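Local coordinates for protein E1 (Kluyveromyces marxianus, PDB 3VX6) that forms the N-terminal domain of an E1-like enzyme that activates the ubiquitin-like proteins ATG12 and ATG8 for the conjugation reactions of autophagy, at residues A[126-131]-A[135-140]; A[22-27]-A[273-278]; A[84-87]-A[91-94]. All blocks are in the same frame, centred on the assembly; numbering follows the deposited sequence.

Contact 1. Residues A[126-131]-A[135-140]; sequences ISFADL and KFYYWI
Ile126 and Trp139, Phe128 and Tyr137, and Asp130 and Lys135 form the hydrogen-bonded pairs of an antiparallel beta hairpin in which the segments 126-130 and 135-140 run at 176°. Two bonds join each of the first two pairs: Ile126 N to Trp139 O (2.7 Å) and Trp139 N to Ile126 O, then Phe128 N to Tyr137 O and Tyr137 N to Phe128 O (2.7 Å). Lys135 N to Asp130 O, 3.0 Å, continues the ladder toward the turn.

On the face carrying these pairs, Ile126 lays CG1 beside Trp139 CB at 3.5 Å. Phe128 and Tyr137 lie side by side and point the same way, CD1 of Phe128 being 3.6 Å from CD2 of Tyr137. Their planes meet obliquely at 35°, and CG of Phe128 stands anti to its backbone N (chi1 173°), which carries the ring along beside the tyrosine. On the other face, Phe136 meets the methyl of its pair partner Ala129 and, with CE1, CD2 of Leu131.

Further out, helix 21-33 lies against the Ser127 and Phe136 face and helix 89-94 against the Phe128 face. Ser127 OG is hydrogen-bonded to Asn85 OD1, and Trp139 NE1 to Glu263 O. The main-chain bonds thus set the register, while largely aromatic and aliphatic side chains let both faces be covered, buried polar ends being met by neighbouring parts of the fold.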
# COMPACT_ATOMS: atom_id res chain seq x y z
N ILE A 126 -4.91 -12.69 1.37
CA ILE A 126 -5.42 -13.86 2.05
C ILE A 126 -5.75 -14.76 0.88
O ILE A 126 -6.11 -14.29 -0.20
CB ILE A 126 -6.69 -13.60 2.89
CG1 ILE A 126 -7.77 -12.91 2.05
CG2 ILE A 126 -6.31 -12.81 4.15
CD1 ILE A 126 -9.13 -12.79 2.74
N SER A 127 -5.60 -16.06 1.07
CA SER A 127 -5.87 -16.96 -0.03
C SER A 127 -6.16 -18.35 0.44
O SER A 127 -6.03 -18.68 1.62
CB SER A 127 -4.67 -17.00 -1.00
OG SER A 127 -3.49 -17.50 -0.37
N PHE A 128 -6.60 -19.16 -0.51
CA PHE A 128 -6.89 -20.54 -0.27
C PHE A 128 -6.44 -21.21 -1.53
O PHE A 128 -7.01 -21.00 -2.61
CB PHE A 128 -8.38 -20.81 -0.08
CG PHE A 128 -8.70 -22.27 -0.01
CD1 PHE A 128 -9.68 -22.83 -0.82
CD2 PHE A 128 -7.98 -23.10 0.85
CE1 PHE A 128 -9.95 -24.19 -0.78
CE2 PHE A 128 -8.24 -24.46 0.90
CZ PHE A 128 -9.23 -25.01 0.08
N ALA A 129 -5.37 -21.98 -1.41
CA ALA A 129 -4.84 -22.69 -2.55
C ALA A 129 -5.42 -24.08 -2.45
O ALA A 129 -5.04 -24.87 -1.58
CB ALA A 129 -3.32 -22.73 -2.50
N ASP A 130 -6.40 -24.36 -3.31
CA ASP A 130 -7.04 -25.66 -3.34
C ASP A 130 -6.20 -26.53 -4.26
O ASP A 130 -6.49 -26.67 -5.45
CB ASP A 130 -8.46 -25.56 -3.89
CG ASP A 130 -9.18 -26.89 -3.86
OD1 ASP A 130 -10.38 -26.92 -4.22
OD2 ASP A 130 -8.55 -27.90 -3.48
N LEU A 131 -5.14 -27.09 -3.71
CA LEU A 131 -4.24 -27.92 -4.49
C LEU A 131 -4.91 -29.23 -4.93
O LEU A 131 -4.29 -30.04 -5.62
CB LEU A 131 -2.97 -28.18 -3.68
CG LEU A 131 -2.36 -26.90 -3.08
CD1 LEU A 131 -0.99 -27.19 -2.49
CD2 LEU A 131 -2.26 -25.84 -4.15
N LYS A 135 -7.72 -25.09 -7.74
CA LYS A 135 -8.34 -23.78 -7.85
C LYS A 135 -7.75 -22.93 -6.73
O LYS A 135 -7.65 -23.38 -5.59
CB LYS A 135 -9.85 -23.90 -7.69
CG LYS A 135 -10.49 -24.96 -8.58
CD LYS A 135 -11.94 -25.23 -8.20
CE LYS A 135 -12.52 -26.39 -9.01
NZ LYS A 135 -13.90 -26.76 -8.56
N PHE A 136 -7.38 -21.70 -7.06
CA PHE A 136 -6.78 -20.81 -6.07
C PHE A 136 -7.59 -19.58 -5.77
O PHE A 136 -7.62 -18.66 -6.57
CB PHE A 136 -5.39 -20.40 -6.54
CG PHE A 136 -4.48 -21.55 -6.75
CD1 PHE A 136 -3.54 -21.90 -5.78
CD2 PHE A 136 -4.59 -22.34 -7.89
CE1 PHE A 136 -2.73 -23.01 -5.94
CE2 PHE A 136 -3.78 -23.45 -8.06
CZ PHE A 136 -2.85 -23.79 -7.08
N TYR A 137 -8.23 -19.57 -4.61
CA TYR A 137 -9.04 -18.45 -4.18
C TYR A 137 -8.12 -17.48 -3.43
O TYR A 137 -7.35 -17.88 -2.56
CB TYR A 137 -10.14 -18.95 -3.24
CG TYR A 137 -10.96 -20.08 -3.83
CD1 TYR A 137 -12.28 -19.87 -4.23
CD2 TYR A 137 -10.40 -21.35 -4.01
CE1 TYR A 137 -13.03 -20.91 -4.80
CE2 TYR A 137 -11.14 -22.39 -4.59
CZ TYR A 137 -12.45 -22.16 -4.98
OH TYR A 137 -13.17 -23.17 -5.58
N TYR A 138 -8.17 -16.19 -3.77
CA TYR A 138 -7.34 -15.23 -3.06
C TYR A 138 -7.95 -13.86 -3.02
O TYR A 138 -8.88 -13.54 -3.77
CB TYR A 138 -5.95 -15.12 -3.68
CG TYR A 138 -5.96 -14.61 -5.09
CD1 TYR A 138 -6.46 -15.39 -6.12
CD2 TYR A 138 -5.41 -13.36 -5.40
CE1 TYR A 138 -6.42 -14.96 -7.43
CE2 TYR A 138 -5.36 -12.91 -6.72
CZ TYR A 138 -5.87 -13.72 -7.73
OH TYR A 138 -5.83 -13.31 -9.05
N TRP A 139 -7.41 -13.04 -2.12
CA TRP A 139 -7.89 -11.70 -1.94
C TRP A 139 -6.75 -10.84 -1.43
O TRP A 139 -6.17 -11.11 -0.38
CB TRP A 139 -9.02 -11.70 -0.94
CG TRP A 139 -9.97 -10.58 -1.15
CD1 TRP A 139 -9.80 -9.50 -1.95
CD2 TRP A 139 -11.27 -10.45 -0.56
NE1 TRP A 139 -10.91 -8.70 -1.90
CE2 TRP A 139 -11.83 -9.26 -1.06
CE3 TRP A 139 -12.01 -11.23 0.34
CZ2 TRP A 139 -13.10 -8.82 -0.69
CZ3 TRP A 139 -13.28 -10.79 0.70
CH2 TRP A 139 -13.81 -9.60 0.19
N ILE A 140 -6.43 -9.80 -2.19
CA ILE A 140 -5.36 -8.91 -1.79
C ILE A 140 -5.95 -7.60 -1.32
O ILE A 140 -7.02 -7.19 -1.78
CB ILE A 140 -4.39 -8.64 -2.95
CG1 ILE A 140 -3.83 -9.96 -3.48
CG2 ILE A 140 -3.26 -7.74 -2.48
CD1 ILE A 140 -2.86 -9.81 -4.64

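Contact 2. Residues A[22-27]-A[273-278]; sequences SFFHEL and KSIDLS
Phe24, on helix 21-33, and Ile275, on the short strand 273-275, make the apolar part of a contact that rests on side chains alone. The two cross obliquely. Ile275 offers the CG1 branch: CG1 lies 3.7 Å from CD1 and 3.7 Å from CE1 of Phe24, so the isoleucine leans against the CD1-CE1 bond of the ring. With chi1 at 68°, CG1 stands between the backbone N and the carbonyl carbon, and from there the branch leads on toward the helix. The ring of Phe24 is backed within its own helix by Phe23, whose CD1 stands 4.0 Å above the plane, over the centre.

Carbon against an imidazole is the second kind of interaction. Leu277 directs its CD1 methyl at the edge of the His25 ring, near the plane, and comes to 3.5 Å from CE1. His25 is turned to chi1 -96°, and its ring tilts toward the segment 273-278. This is the more open end of the contact, where Tyr134 also touches both His25 and Leu277.

Phe24 has further aromatic neighbours. Its ring meets Tyr138 edge-to-face and Phe136 with planes at about 30°, while backbone hydrogen bonds of Ile275 with Phe136 and of Lys273 with Tyr138 fix strand 273-275 to strand 135-144. With neither salt bridge nor hydrogen bond joining helix to strand, Ile275 and Leu277 present carbon alone to the helix; the contact is apolar, and its orientation is probably set by the backbone bonds to strand 135-144.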
# COMPACT_ATOMS: atom_id res chain seq x y z
N SER A 22 2.32 -18.44 -11.84
CA SER A 22 3.60 -18.79 -11.23
C SER A 22 3.67 -18.42 -9.75
O SER A 22 4.57 -18.88 -9.05
CB SER A 22 4.74 -18.09 -11.97
OG SER A 22 4.76 -16.71 -11.71
N PHE A 23 2.74 -17.59 -9.29
CA PHE A 23 2.70 -17.19 -7.89
C PHE A 23 2.03 -18.27 -7.08
O PHE A 23 2.48 -18.62 -6.00
CB PHE A 23 1.91 -15.90 -7.72
CG PHE A 23 1.69 -15.51 -6.29
CD1 PHE A 23 0.54 -15.91 -5.61
CD2 PHE A 23 2.65 -14.76 -5.61
CE1 PHE A 23 0.35 -15.55 -4.29
CE2 PHE A 23 2.46 -14.40 -4.29
CZ PHE A 23 1.31 -14.79 -3.62
N PHE A 24 0.92 -18.79 -7.62
CA PHE A 24 0.19 -19.85 -6.96
C PHE A 24 0.92 -21.15 -7.17
O PHE A 24 0.76 -22.09 -6.40
CB PHE A 24 -1.22 -19.95 -7.51
CG PHE A 24 -2.13 -18.90 -6.97
CD1 PHE A 24 -2.74 -17.98 -7.82
CD2 PHE A 24 -2.33 -18.79 -5.60
CE1 PHE A 24 -3.53 -16.98 -7.30
CE2 PHE A 24 -3.11 -17.79 -5.08
CZ PHE A 24 -3.71 -16.88 -5.93
N HIS A 25 1.72 -21.19 -8.23
CA HIS A 25 2.52 -22.36 -8.50
C HIS A 25 3.56 -22.32 -7.40
O HIS A 25 3.82 -23.32 -6.75
CB HIS A 25 3.18 -22.26 -9.87
CG HIS A 25 2.41 -22.95 -10.96
ND1 HIS A 25 1.07 -22.71 -11.21
CD2 HIS A 25 2.80 -23.87 -11.88
CE1 HIS A 25 0.67 -23.45 -12.23
NE2 HIS A 25 1.70 -24.16 -12.66
N GLU A 26 4.13 -21.14 -7.18
CA GLU A 26 5.14 -20.98 -6.15
C GLU A 26 4.49 -21.10 -4.78
O GLU A 26 5.06 -21.69 -3.87
CB GLU A 26 5.83 -19.62 -6.30
CG GLU A 26 6.93 -19.34 -5.27
CD GLU A 26 8.10 -20.32 -5.33
OE1 GLU A 26 8.09 -21.22 -6.20
OE2 GLU A 26 9.02 -20.19 -4.49
N LEU A 27 3.29 -20.55 -4.63
CA LEU A 27 2.60 -20.64 -3.35
C LEU A 27 2.41 -22.11 -3.10
O LEU A 27 2.66 -22.60 -2.00
CB LEU A 27 1.23 -19.95 -3.39
CG LEU A 27 0.36 -20.15 -2.14
CD1 LEU A 27 1.13 -19.75 -0.89
CD2 LEU A 27 -0.90 -19.32 -2.27
N LYS A 273 -10.69 -13.53 -5.56
CA LYS A 273 -10.46 -13.82 -6.97
C LYS A 273 -10.09 -15.30 -6.96
O LYS A 273 -9.31 -15.73 -6.11
CB LYS A 273 -9.29 -12.99 -7.51
CG LYS A 273 -9.49 -11.50 -7.35
CD LYS A 273 -8.34 -10.68 -7.91
CE LYS A 273 -8.46 -10.49 -9.41
NZ LYS A 273 -7.55 -9.40 -9.89
N SER A 274 -10.66 -16.08 -7.86
CA SER A 274 -10.34 -17.50 -7.91
C SER A 274 -9.85 -17.88 -9.28
O SER A 274 -10.58 -17.77 -10.26
CB SER A 274 -11.56 -18.35 -7.57
OG SER A 274 -12.60 -18.12 -8.51
N ILE A 275 -8.61 -18.33 -9.35
CA ILE A 275 -8.09 -18.73 -10.63
C ILE A 275 -7.95 -20.24 -10.71
O ILE A 275 -7.00 -20.84 -10.19
CB ILE A 275 -6.78 -18.01 -10.91
CG1 ILE A 275 -5.67 -18.51 -9.94
CG2 ILE A 275 -7.01 -16.46 -10.76
CD1 ILE A 275 -4.23 -18.46 -10.57
N ASP A 276 -8.96 -20.84 -11.33
CA ASP A 276 -9.06 -22.29 -11.50
C ASP A 276 -8.22 -22.75 -12.70
O ASP A 276 -8.73 -23.03 -13.78
CB ASP A 276 -10.53 -22.68 -11.68
CG ASP A 276 -10.74 -24.16 -11.97
OD1 ASP A 276 -11.90 -24.65 -11.92
OD2 ASP A 276 -9.74 -24.82 -12.26
N LEU A 277 -6.91 -22.83 -12.49
CA LEU A 277 -5.95 -23.28 -13.51
C LEU A 277 -6.15 -24.77 -13.71
O LEU A 277 -5.30 -25.56 -13.32
CB LEU A 277 -4.53 -23.05 -13.04
CG LEU A 277 -3.89 -21.67 -13.12
CD1 LEU A 277 -2.40 -21.82 -12.68
CD2 LEU A 277 -3.97 -21.14 -14.57
N SER A 278 -7.27 -25.12 -14.34
CA SER A 278 -7.62 -26.50 -14.61
C SER A 278 -8.62 -26.51 -15.76
O SER A 278 -9.63 -27.21 -15.72
CB SER A 278 -8.21 -27.12 -13.34
OG SER A 278 -8.25 -28.53 -13.49

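Contact 3. Residues A[84-87]-A[91-94]; sequences LNFN and LFKN
Phe86 and Phe92 are brought together by two different first torsions: CG of Phe86 stands anti to its carbonyl carbon (chi1 -70°), while CG of Phe92 is anti to its backbone N (chi1 178°). The first choice swings the Phe86 ring against the backbone of the helix, and the second lays the other ring beside it, the two side chains crossing at about a right angle. The arrangement is a strand-turn-helix unit. It opens the helical connection between the parallel, neighbouring strands 78-86 and 123-130, a beta-alpha-beta topology, with helix 89-94 folding back at once onto the strand it has just left.

The Phe86 ring does most of the touching. Its CD2 lies 3.6 Å from both CA and CD1 of Phe92, and its CD1 sits 4.1 Å from CB of Leu91. One face receives the carbonyl oxygen of Leu91, 4.0 Å above the plane and over its centre; the opposite face carries Leu84 CD2, offset toward the rim. The ring is therefore held between a helix peptide and a methyl of its own strand.

Around this pair, Phe92 also packs on Ile126 and Phe128 of the next strand, and Lys97 makes a cation-pi contact with its ring as well as a hydrogen bond to Phe92 O. In the turn, Leu91 N is hydrogen-bonded to Thr88 OG1. The side chains of Asn87 and Leu91 meet at a slant, OD1 against the CD1 methyl, while Asn87 ND2 is hydrogen-bonded to Leu37 O.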
# COMPACT_ATOMS: atom_id res chain seq x y z
N LEU A 84 -1.57 -14.41 3.75
CA LEU A 84 -2.20 -15.21 4.77
C LEU A 84 -3.01 -16.26 4.01
O LEU A 84 -4.19 -16.08 3.74
CB LEU A 84 -3.14 -14.36 5.64
CG LEU A 84 -3.56 -14.98 6.98
CD1 LEU A 84 -4.97 -14.53 7.30
CD2 LEU A 84 -3.51 -16.50 6.96
N ASN A 85 -2.36 -17.35 3.64
CA ASN A 85 -3.03 -18.41 2.91
C ASN A 85 -3.78 -19.36 3.85
O ASN A 85 -3.16 -20.14 4.59
CB ASN A 85 -2.04 -19.23 2.09
CG ASN A 85 -2.73 -20.34 1.30
OD1 ASN A 85 -3.47 -20.07 0.36
ND2 ASN A 85 -2.51 -21.60 1.71
N PHE A 86 -5.11 -19.30 3.81
CA PHE A 86 -5.95 -20.18 4.61
C PHE A 86 -5.86 -21.62 4.09
O PHE A 86 -5.62 -21.86 2.90
CB PHE A 86 -7.40 -19.68 4.56
CG PHE A 86 -7.60 -18.41 5.30
CD1 PHE A 86 -7.54 -18.39 6.69
CD2 PHE A 86 -7.78 -17.21 4.61
CE1 PHE A 86 -7.65 -17.19 7.39
CE2 PHE A 86 -7.90 -16.02 5.30
CZ PHE A 86 -7.83 -16.00 6.70
N ASN A 87 -6.04 -22.57 5.00
CA ASN A 87 -5.94 -23.98 4.66
C ASN A 87 -7.24 -24.57 4.14
O ASN A 87 -7.23 -25.61 3.49
CB ASN A 87 -5.44 -24.78 5.87
CG ASN A 87 -6.09 -24.36 7.18
OD1 ASN A 87 -6.84 -23.37 7.24
ND2 ASN A 87 -5.79 -25.09 8.25
N LEU A 91 -12.55 -21.48 5.89
CA LEU A 91 -11.80 -20.56 6.72
C LEU A 91 -11.55 -19.28 5.93
O LEU A 91 -11.57 -18.17 6.47
CB LEU A 91 -10.48 -21.19 7.15
CG LEU A 91 -10.75 -22.17 8.29
CD1 LEU A 91 -9.47 -22.71 8.90
CD2 LEU A 91 -11.58 -21.42 9.33
N PHE A 92 -11.31 -19.47 4.64
CA PHE A 92 -11.08 -18.36 3.73
C PHE A 92 -12.39 -17.59 3.60
O PHE A 92 -12.41 -16.37 3.73
CB PHE A 92 -10.64 -18.90 2.37
CG PHE A 92 -10.42 -17.84 1.34
CD1 PHE A 92 -9.23 -17.11 1.31
CD2 PHE A 92 -11.41 -17.56 0.41
CE1 PHE A 92 -9.03 -16.11 0.36
CE2 PHE A 92 -11.22 -16.56 -0.54
CZ PHE A 92 -10.02 -15.84 -0.57
N LYS A 93 -13.49 -18.29 3.37
CA LYS A 93 -14.78 -17.63 3.24
C LYS A 93 -15.23 -17.00 4.56
O LYS A 93 -15.77 -15.90 4.57
CB LYS A 93 -15.84 -18.62 2.75
CG LYS A 93 -15.54 -19.13 1.36
CD LYS A 93 -16.69 -19.93 0.78
CE LYS A 93 -16.29 -20.44 -0.61
NZ LYS A 93 -17.45 -20.90 -1.44
N ASN A 94 -14.99 -17.69 5.67
CA ASN A 94 -15.39 -17.17 6.96
C ASN A 94 -14.43 -16.14 7.55
O ASN A 94 -14.79 -15.42 8.49
CB ASN A 94 -15.58 -18.31 7.95
CG ASN A 94 -16.63 -19.29 7.51
OD1 ASN A 94 -17.61 -18.92 6.87
ND2 ASN A 94 -16.44 -20.56 7.87

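In the fold
From the N terminus, helix 21-33 supplies the first half of contact 2, which closes only at residues 273-278 near the end of the modelled chain. Contacts 3 and 1 both nest inside that long loop, in series: 84-87 with 91-94 closes first, after only three residues, and the hairpin 126-131 with 135-140 follows. None cross. All three reach one mixed sheet. Strand 78-86 of contact 3 runs parallel beside strand 123-130 of contact 1, and strand 135-144 is flanked by strand 273-275 of contact 2. Together they place the hairpin centrally, with helix 89-94 on one face and helix 21-33 on the other.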